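Local coordinates for PilY2 protein (Pseudomonas aeruginosa, PDB 3TDQ) that probably takes part in the biogenesis of type 4 fimbriae, although its molecular role remains undefined, at residues A10-F14 with D24-R28. Numbering follows the deposited sequence.
Sequences AGVVF and DIDHR
Val13 and Ile25 face each other as an antiparallel, non-hydrogen-bonded pair, their CA atoms 4.4 Å apart, with one interstrand bond to each side. Beyond Val13, Phe14 N donates to Asp24 O at 2.8 Å; before it, Asp26 N donates to Val12 O at 3.0 Å. The CA-H groups of Val13 and Ile25 add weaker contacts to Asp24 O and Val12 O. At Asp26 the chain leaves strand 22-25 in a type I' turn from Ile25 to Arg28, and a carboxylate takes over where backbone pairing would otherwise continue. Val12 N gives a nearly straight bond (166°) to Asp26 OD1, which it meets from above the carboxylate plane, so Val12 is gripped through both its N and its O. The other oxygen, Asp26 OD2, lies 3.4 Å from Gly11 CA and shares a water with Ala10 O, the water donating to both.

The contact illustrates how two successive hairpins meet: strand 22-25 is shared by the hairpin with the long strand 6-17 and, through the two-residue type I' turn, the hairpin with 28-31, in an antiparallel sheet of a family placed in the OB clan. On the sheet face carrying Val13 and Ile25, Val13 CG2 meets Ile25 CG1 at 4.1 Å, and Val53 of strand 52-58 packs against both residues.

Away from that buried pair, Phe14 and His27 form an oblique aromatic pair, planes at 44°, with His27 CE1 over one ring face near the rim, 3.6 Å from Phe14 CE2. Asp26 OD1 lies at the edge of the phenyl ring. With CG of Asp24 opposite the backbone N (chi1 165°), OD1 comes to 3.7 Å from Phe14 CB and also accepts a weak bond from His27 N.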
ATOM      1  N   ALA A  10       2.170 -11.247  -0.595  1.00 27.54           N
ATOM      2  CA  ALA A  10       3.366 -10.412  -0.648  1.00 27.56           C
ATOM      3  C   ALA A  10       4.495 -11.194  -1.279  1.00 31.40           C
ATOM      4  O   ALA A  10       4.546 -12.410  -1.146  1.00 31.29           O
ATOM      5  CB  ALA A  10       3.759  -9.925   0.741  1.00 28.77           C
ATOM      6  N   GLY A  11       5.354 -10.511  -2.016  1.00 26.48           N
ATOM      7  CA  GLY A  11       6.480 -11.173  -2.660  1.00 25.86           C
ATOM      8  C   GLY A  11       7.372 -10.232  -3.429  1.00 28.27           C
ATOM      9  O   GLY A  11       7.406  -9.032  -3.159  1.00 28.38           O
ATOM     10  N   VAL A  12       8.125 -10.795  -4.360  1.00 25.73           N
ATOM     11  CA  VAL A  12       9.075 -10.084  -5.213  1.00 24.40           C
ATOM     12  C   VAL A  12       8.629 -10.240  -6.663  1.00 27.58           C
ATOM     13  O   VAL A  12       8.353 -11.356  -7.097  1.00 25.93           O
ATOM     14  CB  VAL A  12      10.541 -10.602  -5.000  1.00 27.46           C
ATOM     15  CG1 VAL A  12      11.534  -9.855  -5.892  1.00 26.98           C
ATOM     16  CG2 VAL A  12      10.973 -10.512  -3.525  1.00 26.71           C
ATOM     17  N   VAL A  13       8.588  -9.131  -7.414  1.00 25.33           N
ATOM     18  CA  VAL A  13       8.267  -9.160  -8.844  1.00 24.80           C
ATOM     19  C   VAL A  13       9.500  -9.706  -9.593  1.00 29.71           C
ATOM     20  O   VAL A  13      10.610  -9.215  -9.390  1.00 29.39           O
ATOM     21  CB  VAL A  13       7.840  -7.752  -9.383  1.00 27.75           C
ATOM     22  CG1 VAL A  13       7.590  -7.784 -10.891  1.00 27.08           C
ATOM     23  CG2 VAL A  13       6.605  -7.214  -8.650  1.00 26.83           C
ATOM     24  N   PHE A  14       9.314 -10.708 -10.448  1.00 27.82           N
ATOM     25  CA  PHE A  14      10.408 -11.258 -11.252  1.00 27.39           C
ATOM     26  C   PHE A  14      10.329 -10.756 -12.699  1.00 32.79           C
ATOM     27  O   PHE A  14      11.361 -10.548 -13.331  1.00 33.66           O
ATOM     28  CB  PHE A  14      10.400 -12.793 -11.211  1.00 29.06           C
ATOM     29  CG  PHE A  14      11.034 -13.329  -9.943  1.00 30.52           C
ATOM     30  CD1 PHE A  14      10.342 -13.310  -8.736  1.00 33.13           C
ATOM     31  CD2 PHE A  14      12.322 -13.856  -9.958  1.00 33.22           C
ATOM     32  CE1 PHE A  14      10.936 -13.786  -7.561  1.00 33.70           C
ATOM     33  CE2 PHE A  14      12.907 -14.346  -8.787  1.00 35.54           C
ATOM     34  CZ  PHE A  14      12.210 -14.297  -7.596  1.00 32.72           C
ATOM     35  N   ASP A  24       4.517 -11.263 -12.871  1.00 26.11           N
ATOM     36  CA  ASP A  24       5.082 -12.483 -12.305  1.00 25.39           C
ATOM     37  C   ASP A  24       5.664 -12.122 -10.931  1.00 28.34           C
ATOM     38  O   ASP A  24       6.624 -11.345 -10.834  1.00 27.70           O
ATOM     39  CB  ASP A  24       6.133 -13.043 -13.283  1.00 25.95           C
ATOM     40  CG  ASP A  24       7.101 -14.096 -12.798  1.00 30.74           C
ATOM     41  OD1 ASP A  24       7.073 -14.433 -11.586  1.00 31.22           O
ATOM     42  OD2 ASP A  24       7.922 -14.549 -13.615  1.00 33.46           O
ATOM     43  N   ILE A  25       5.065 -12.685  -9.883  1.00 25.20           N
ATOM     44  CA  ILE A  25       5.463 -12.497  -8.482  1.00 24.96           C
ATOM     45  C   ILE A  25       5.792 -13.873  -7.912  1.00 28.87           C
ATOM     46  O   ILE A  25       4.907 -14.738  -7.867  1.00 27.70           O
ATOM     47  CB  ILE A  25       4.351 -11.767  -7.648  1.00 26.76           C
ATOM     48  CG1 ILE A  25       4.011 -10.381  -8.256  1.00 26.27           C
ATOM     49  CG2 ILE A  25       4.765 -11.626  -6.164  1.00 27.13           C
ATOM     50  CD1 ILE A  25       2.717  -9.770  -7.716  1.00 26.37           C
ATOM     51  N   ASP A  26       7.069 -14.087  -7.502  1.00 26.69           N
ATOM     52  CA  ASP A  26       7.540 -15.374  -6.937  1.00 26.87           C
ATOM     53  C   ASP A  26       7.166 -16.561  -7.863  1.00 32.11           C
ATOM     54  O   ASP A  26       6.807 -17.636  -7.378  1.00 31.73           O
ATOM     55  CB  ASP A  26       6.990 -15.615  -5.509  1.00 28.36           C
ATOM     56  CG  ASP A  26       7.367 -14.571  -4.445  1.00 38.14           C
ATOM     57  OD1 ASP A  26       8.345 -13.825  -4.660  1.00 36.82           O
ATOM     58  OD2 ASP A  26       6.695 -14.532  -3.388  1.00 44.45           O
ATOM     59  N   HIS A  27       7.258 -16.352  -9.198  1.00 27.80           N
ATOM     60  CA  HIS A  27       7.023 -17.363 -10.246  1.00 28.14           C
ATOM     61  C   HIS A  27       5.553 -17.768 -10.393  1.00 29.41           C
ATOM     62  O   HIS A  27       5.272 -18.759 -11.065  1.00 28.69           O
ATOM     63  CB  HIS A  27       7.929 -18.606 -10.061  1.00 29.73           C
ATOM     64  CG  HIS A  27       9.324 -18.240  -9.665  1.00 34.00           C
ATOM     65  ND1 HIS A  27      10.155 -17.534 -10.524  1.00 36.19           N
ATOM     66  CD2 HIS A  27       9.959 -18.413  -8.482  1.00 36.60           C
ATOM     67  CE1 HIS A  27      11.276 -17.330  -9.848  1.00 36.31           C
ATOM     68  NE2 HIS A  27      11.205 -17.850  -8.616  1.00 36.88           N
ATOM     69  N   ARG A  28       4.625 -17.001  -9.799  1.00 25.99           N
ATOM     70  CA  ARG A  28       3.173 -17.152 -10.012  1.00 26.00           C
ATOM     71  C   ARG A  28       2.730 -15.996 -10.908  1.00 29.50           C
ATOM     72  O   ARG A  28       3.366 -14.940 -10.876  1.00 29.79           O
ATOM     73  CB  ARG A  28       2.379 -17.164  -8.693  1.00 24.32           C
ATOM     74  CG  ARG A  28       2.425 -18.490  -7.924  1.00 32.45           C
ATOM     75  CD  ARG A  28       3.687 -18.643  -7.108  1.00 43.49           C
ATOM     76  NE  ARG A  28       3.723 -19.917  -6.389  1.00 46.72           N
ATOM     77  CZ  ARG A  28       4.779 -20.377  -5.731  1.00 54.16           C
ATOM     78  NH1 ARG A  28       5.915 -19.686  -5.716  1.00 39.55           N
ATOM     79  NH2 ARG A  28       4.721 -21.546  -5.108  1.00 40.56           N
TER
HETATM   80  O   HOH W   1       3.908 -14.111  -3.213  1.00 46.42           O